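Local coordinates for hypothetical protein PH1109 (Pyrococcus horikoshii, PDB 2D59) that is of unknown function but belongs to the CoA-binding domain family, whose members have a Rossmann-like fold, at residues A[98-112]-A[123-136]. Numbering follows the deposited sequence.
Sequences IKKGAKVVWFQYNTY and AGLIIVANRCMMRE
The indole of Trp106 is held between Val128 and Met133. Val128 CG1 sits over the centre of the six-membered ring, 3.4 Å from its centroid. Met133 CG covers the opposite face at 3.5 Å from the same centroid, and Met133 SD lies farther out above that face, a Met-aromatic contact. With CG anti to the backbone N (chi1 -171°), the indole runs forward past the strand end, and NE1 donates to Arg131 O at 2.9 Å. That oxygen lies in the indole plane, but NE1 stands above the carbonyl plane rather than on a lone pair. Glu136 CG touches the ring edge at CZ2, so faces and rim together fix its rotation.

Gln108 bends at chi2 (-85°), which brings its amide beside Cys132 and Met133; NE2 makes a hydrogen bond to Asp82 OD1. Arg131 C lies over one face of the Tyr109 ring, toward its rim, and a water joins Tyr109 OH, Cys132 N and Glu136 OE1. Glu136 OE1 also pairs with Arg139 in a salt bridge. On the opposite face of the sheet from Trp106, Tyr112 CD2 meets Ala129 CB at 3.3 Å and also lies over one face of the Phe107 ring, toward its rim. At the other end, Ile98 CD1 presses tightly on Leu125 CD2, 3.3 Å away.

Strands 104-107 and 126-129 run parallel, 13° apart. Their ladder includes Val105 N to Ile126 O (2.9 Å) and Val128 N to Val105 O (3.0 Å). Helix 114-122 connects them, which makes a beta-alpha-beta unit at the edge of a Rossmann-like parallel sheet.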
loop_
_atom_site.group_PDB
_atom_site.type_symbol
_atom_site.label_atom_id
_atom_site.label_comp_id
_atom_site.label_asym_id
_atom_site.label_seq_id
_atom_site.Cartn_x
_atom_site.Cartn_y
_atom_site.Cartn_z
ATOM N N ILE A 98 1.680 12.163 -0.253
ATOM C CA ILE A 98 1.165 13.428 0.256
ATOM C C ILE A 98 0.765 14.314 -0.906
ATOM O O ILE A 98 -0.326 14.875 -0.922
ATOM C CB ILE A 98 2.221 14.187 1.087
ATOM C CG1 ILE A 98 2.645 13.333 2.277
ATOM C CG2 ILE A 98 1.647 15.498 1.598
ATOM C CD1 ILE A 98 1.489 12.926 3.154
ATOM N N LYS A 99 1.668 14.456 -1.869
ATOM C CA LYS A 99 1.410 15.286 -3.042
ATOM C C LYS A 99 0.254 14.735 -3.867
ATOM O O LYS A 99 -0.537 15.492 -4.423
ATOM C CB LYS A 99 2.663 15.377 -3.920
ATOM C CG LYS A 99 3.806 16.191 -3.326
ATOM C CD LYS A 99 3.341 17.583 -2.915
ATOM C CE LYS A 99 4.499 18.564 -2.835
ATOM N NZ LYS A 99 5.055 18.852 -4.186
ATOM N N LYS A 100 0.164 13.411 -3.939
ATOM C CA LYS A 100 -0.887 12.741 -4.698
ATOM C C LYS A 100 -2.247 12.896 -4.025
ATOM O O LYS A 100 -3.286 12.711 -4.657
ATOM C CB LYS A 100 -0.547 11.253 -4.850
ATOM C CG LYS A 100 -1.540 10.447 -5.672
ATOM C CD LYS A 100 -1.587 10.918 -7.117
ATOM C CE LYS A 100 -2.560 10.078 -7.933
ATOM N NZ LYS A 100 -2.631 10.522 -9.351
ATOM N N GLY A 101 -2.235 13.235 -2.740
ATOM C CA GLY A 101 -3.478 13.409 -2.011
ATOM C C GLY A 101 -4.076 12.100 -1.529
ATOM O O GLY A 101 -5.295 11.980 -1.380
ATOM N N ALA A 102 -3.221 11.113 -1.285
ATOM C CA ALA A 102 -3.675 9.810 -0.813
ATOM C C ALA A 102 -4.392 9.974 0.522
ATOM O O ALA A 102 -4.232 10.989 1.197
ATOM C CB ALA A 102 -2.488 8.866 -0.663
ATOM N N LYS A 103 -5.179 8.973 0.897
ATOM C CA LYS A 103 -5.928 9.008 2.149
ATOM C C LYS A 103 -5.300 8.107 3.204
ATOM O O LYS A 103 -5.458 8.337 4.404
ATOM C CB LYS A 103 -7.368 8.547 1.915
ATOM C CG LYS A 103 -8.169 9.403 0.951
ATOM C CD LYS A 103 -8.471 10.768 1.541
ATOM C CE LYS A 103 -9.381 11.568 0.622
ATOM N NZ LYS A 103 -9.696 12.910 1.180
ATOM N N VAL A 104 -4.585 7.083 2.746
ATOM C CA VAL A 104 -3.963 6.123 3.652
ATOM C C VAL A 104 -2.566 5.704 3.210
ATOM O O VAL A 104 -2.303 5.537 2.020
ATOM C CB VAL A 104 -4.825 4.835 3.746
ATOM C CG1 VAL A 104 -4.152 3.806 4.646
ATOM C CG2 VAL A 104 -6.214 5.171 4.265
ATOM N N VAL A 105 -1.669 5.560 4.179
ATOM C CA VAL A 105 -0.320 5.086 3.910
ATOM C C VAL A 105 -0.296 3.751 4.643
ATOM O O VAL A 105 -0.557 3.688 5.843
ATOM C CB VAL A 105 0.765 6.013 4.494
ATOM C CG1 VAL A 105 2.148 5.438 4.197
ATOM C CG2 VAL A 105 0.639 7.400 3.889
ATOM N N TRP A 106 -0.010 2.685 3.911
ATOM C CA TRP A 106 0.010 1.356 4.496
ATOM C C TRP A 106 1.412 0.761 4.479
ATOM O O TRP A 106 1.934 0.420 3.419
ATOM C CB TRP A 106 -0.959 0.453 3.724
ATOM C CG TRP A 106 -1.197 -0.889 4.351
ATOM C CD1 TRP A 106 -0.254 -1.824 4.669
ATOM C CD2 TRP A 106 -2.464 -1.460 4.707
ATOM N NE1 TRP A 106 -0.853 -2.941 5.196
ATOM C CE2 TRP A 106 -2.209 -2.747 5.229
ATOM C CE3 TRP A 106 -3.791 -1.014 4.626
ATOM C CZ2 TRP A 106 -3.230 -3.592 5.681
ATOM C CZ3 TRP A 106 -4.809 -1.856 5.073
ATOM C CH2 TRP A 106 -4.519 -3.131 5.592
ATOM N N PHE A 107 2.018 0.646 5.659
ATOM C CA PHE A 107 3.354 0.077 5.799
ATOM C C PHE A 107 3.258 -1.436 5.963
ATOM O O PHE A 107 2.757 -1.930 6.974
ATOM C CB PHE A 107 4.053 0.669 7.028
ATOM C CG PHE A 107 4.461 2.111 6.870
ATOM C CD1 PHE A 107 5.709 2.447 6.348
ATOM C CD2 PHE A 107 3.602 3.133 7.259
ATOM C CE1 PHE A 107 6.095 3.782 6.222
ATOM C CE2 PHE A 107 3.980 4.474 7.137
ATOM C CZ PHE A 107 5.229 4.795 6.618
ATOM N N GLN A 108 3.729 -2.175 4.965
ATOM C CA GLN A 108 3.710 -3.629 5.031
ATOM C C GLN A 108 4.795 -4.063 6.021
ATOM O O GLN A 108 5.559 -3.236 6.519
ATOM C CB GLN A 108 3.985 -4.222 3.646
ATOM C CG GLN A 108 2.881 -3.994 2.615
ATOM C CD GLN A 108 1.778 -5.034 2.681
ATOM O OE1 GLN A 108 2.040 -6.221 2.891
ATOM N NE2 GLN A 108 0.542 -4.600 2.474
ATOM N N TYR A 109 4.863 -5.357 6.306
ATOM C CA TYR A 109 5.849 -5.876 7.246
ATOM C C TYR A 109 7.285 -5.448 6.938
ATOM O O TYR A 109 7.722 -5.467 5.787
ATOM C CB TYR A 109 5.767 -7.406 7.296
ATOM C CG TYR A 109 4.450 -7.929 7.828
ATOM C CD1 TYR A 109 3.968 -7.513 9.068
ATOM C CD2 TYR A 109 3.690 -8.847 7.099
ATOM C CE1 TYR A 109 2.763 -7.996 9.571
ATOM C CE2 TYR A 109 2.481 -9.338 7.597
ATOM C CZ TYR A 109 2.027 -8.907 8.835
ATOM O OH TYR A 109 0.844 -9.393 9.348
ATOM N N ASN A 110 8.000 -5.054 7.988
ATOM C CA ASN A 110 9.397 -4.640 7.893
ATOM C C ASN A 110 9.674 -3.467 6.955
ATOM O O ASN A 110 10.698 -3.447 6.274
ATOM C CB ASN A 110 10.262 -5.833 7.475
ATOM C CG ASN A 110 10.111 -7.021 8.408
ATOM O OD1 ASN A 110 9.029 -7.596 8.529
ATOM N ND2 ASN A 110 11.197 -7.392 9.074
ATOM N N THR A 111 8.772 -2.491 6.925
ATOM C CA THR A 111 8.957 -1.319 6.072
ATOM C C THR A 111 8.761 -0.022 6.855
ATOM O O THR A 111 9.040 1.066 6.350
ATOM C CB THR A 111 7.940 -1.292 4.908
ATOM O OG1 THR A 111 6.639 -0.978 5.420
ATOM C CG2 THR A 111 7.881 -2.637 4.210
ATOM N N TYR A 112 8.289 -0.133 8.091
ATOM C CA TYR A 112 8.009 1.053 8.890
ATOM C C TYR A 112 9.192 1.940 9.280
ATOM O O TYR A 112 10.230 1.461 9.738
ATOM C CB TYR A 112 7.231 0.655 10.146
ATOM C CG TYR A 112 6.558 1.819 10.826
ATOM C CD1 TYR A 112 7.171 2.491 11.886
ATOM C CD2 TYR A 112 5.307 2.260 10.399
ATOM C CE1 TYR A 112 6.548 3.574 12.507
ATOM C CE2 TYR A 112 4.676 3.337 11.008
ATOM C CZ TYR A 112 5.299 3.987 12.061
ATOM O OH TYR A 112 4.653 5.041 12.667
ATOM N N ALA A 123 0.315 15.290 7.770
ATOM C CA ALA A 123 -0.340 15.705 6.534
ATOM C C ALA A 123 -1.797 15.256 6.486
ATOM O O ALA A 123 -2.500 15.512 5.505
ATOM C CB ALA A 123 0.418 15.158 5.332
ATOM N N GLY A 124 -2.248 14.581 7.540
ATOM C CA GLY A 124 -3.626 14.124 7.593
ATOM C C GLY A 124 -3.860 12.729 7.042
ATOM O O GLY A 124 -5.003 12.292 6.915
ATOM N N LEU A 125 -2.782 12.026 6.715
ATOM C CA LEU A 125 -2.883 10.673 6.177
ATOM C C LEU A 125 -3.115 9.649 7.275
ATOM O O LEU A 125 -2.483 9.702 8.330
ATOM C CB LEU A 125 -1.603 10.304 5.423
ATOM C CG LEU A 125 -1.372 10.945 4.055
ATOM C CD1 LEU A 125 -2.305 10.310 3.048
ATOM C CD2 LEU A 125 -1.587 12.449 4.134
ATOM N N ILE A 126 -4.029 8.718 7.023
ATOM C CA ILE A 126 -4.319 7.658 7.976
ATOM C C ILE A 126 -3.156 6.680 7.863
ATOM O O ILE A 126 -2.683 6.410 6.763
ATOM C CB ILE A 126 -5.613 6.931 7.612
ATOM C CG1 ILE A 126 -6.782 7.916 7.637
ATOM C CG2 ILE A 126 -5.859 5.792 8.584
ATOM C CD1 ILE A 126 -8.082 7.322 7.143
ATOM N N ILE A 127 -2.702 6.149 8.994
ATOM C CA ILE A 127 -1.573 5.229 8.988
ATOM C C ILE A 127 -1.903 3.804 9.419
ATOM O O ILE A 127 -2.449 3.571 10.501
ATOM C CB ILE A 127 -0.443 5.765 9.894
ATOM C CG1 ILE A 127 -0.043 7.167 9.429
ATOM C CG2 ILE A 127 0.772 4.833 9.853
ATOM C CD1 ILE A 127 0.891 7.879 10.369
ATOM N N VAL A 128 -1.590 2.852 8.548
ATOM C CA VAL A 128 -1.771 1.441 8.856
ATOM C C VAL A 128 -0.325 0.969 8.852
ATOM O O VAL A 128 0.427 1.283 7.927
ATOM C CB VAL A 128 -2.581 0.699 7.770
ATOM C CG1 VAL A 128 -2.660 -0.787 8.107
ATOM C CG2 VAL A 128 -3.983 1.292 7.676
ATOM N N ALA A 129 0.084 0.250 9.888
ATOM C CA ALA A 129 1.475 -0.176 9.947
ATOM C C ALA A 129 1.717 -1.564 10.507
ATOM O O ALA A 129 1.111 -1.984 11.501
ATOM C CB ALA A 129 2.287 0.850 10.730
ATOM N N ASN A 130 2.639 -2.259 9.850
ATOM C CA ASN A 130 3.027 -3.613 10.202
ATOM C C ASN A 130 1.860 -4.587 10.105
ATOM O O ASN A 130 1.576 -5.349 11.029
ATOM C CB ASN A 130 3.650 -3.653 11.597
ATOM C CG ASN A 130 4.694 -4.741 11.721
ATOM O OD1 ASN A 130 5.555 -4.879 10.851
ATOM N ND2 ASN A 130 4.630 -5.514 12.800
ATOM N N ARG A 131 1.177 -4.520 8.967
ATOM C CA ARG A 131 0.056 -5.391 8.638
ATOM C C ARG A 131 0.208 -5.636 7.141
ATOM O O ARG A 131 0.924 -4.903 6.460
ATOM C CB ARG A 131 -1.297 -4.703 8.871
ATOM C CG ARG A 131 -1.571 -4.197 10.274
ATOM C CD ARG A 131 -3.028 -3.752 10.344
ATOM N NE ARG A 131 -3.342 -2.963 11.532
ATOM C CZ ARG A 131 -4.150 -3.365 12.507
ATOM N NH1 ARG A 131 -4.727 -4.558 12.447
ATOM N NH2 ARG A 131 -4.393 -2.567 13.537
ATOM N N CYS A 132 -0.461 -6.660 6.633
ATOM C CA CYS A 132 -0.416 -6.971 5.214
ATOM C C CYS A 132 -1.825 -6.811 4.655
ATOM O O CYS A 132 -2.778 -7.335 5.228
ATOM C CB CYS A 132 0.066 -8.404 5.002
ATOM S SG CYS A 132 -0.038 -8.956 3.289
ATOM N N MET A 133 -1.968 -6.089 3.546
ATOM C CA MET A 133 -3.295 -5.887 2.966
ATOM C C MET A 133 -4.011 -7.200 2.668
ATOM O O MET A 133 -5.219 -7.309 2.865
ATOM C CB MET A 133 -3.218 -5.031 1.698
ATOM C CG MET A 133 -2.931 -3.557 1.970
ATOM S SD MET A 133 -3.343 -2.493 0.561
ATOM C CE MET A 133 -5.150 -2.339 0.774
ATOM N N MET A 134 -3.269 -8.196 2.198
ATOM C CA MET A 134 -3.863 -9.489 1.895
ATOM C C MET A 134 -4.279 -10.227 3.163
ATOM O O MET A 134 -5.399 -10.737 3.255
ATOM C CB MET A 134 -2.881 -10.361 1.114
ATOM C CG MET A 134 -3.378 -11.775 0.916
ATOM S SD MET A 134 -2.262 -12.742 -0.109
ATOM C CE MET A 134 -1.005 -13.157 1.069
ATOM N N ARG A 135 -3.366 -10.296 4.129
ATOM C CA ARG A 135 -3.642 -10.973 5.387
ATOM C C ARG A 135 -4.860 -10.362 6.071
ATOM O O ARG A 135 -5.746 -11.081 6.539
ATOM C CB ARG A 135 -2.436 -10.871 6.322
ATOM C CG ARG A 135 -2.474 -11.872 7.468
ATOM C CD ARG A 135 -1.402 -12.941 7.290
ATOM N NE ARG A 135 -0.087 -12.470 7.719
ATOM C CZ ARG A 135 1.053 -13.114 7.483
ATOM N NH1 ARG A 135 2.200 -12.613 7.919
ATOM N NH2 ARG A 135 1.048 -14.251 6.798
ATOM N N GLU A 136 -4.893 -9.034 6.136
ATOM C CA GLU A 136 -6.009 -8.335 6.769
ATOM C C GLU A 136 -7.310 -8.589 6.018
ATOM O O GLU A 136 -8.358 -8.827 6.628
ATOM C CB GLU A 136 -5.726 -6.829 6.830
ATOM C CG GLU A 136 -4.594 -6.430 7.764
ATOM C CD GLU A 136 -4.794 -6.952 9.174
ATOM O OE1 GLU A 136 -4.324 -8.069 9.468
ATOM O OE2 GLU A 136 -5.431 -6.247 9.984
HETATM O O HOH W 1 -6.791 10.676 5.139
HETATM O O HOH W 2 6.537 -2.307 9.359
HETATM O O HOH W 3 -1.677 -8.354 8.467
HETATM O O HOH W 4 -0.007 -7.352 11.997
HETATM O O HOH W 5 8.292 -5.239 10.797
#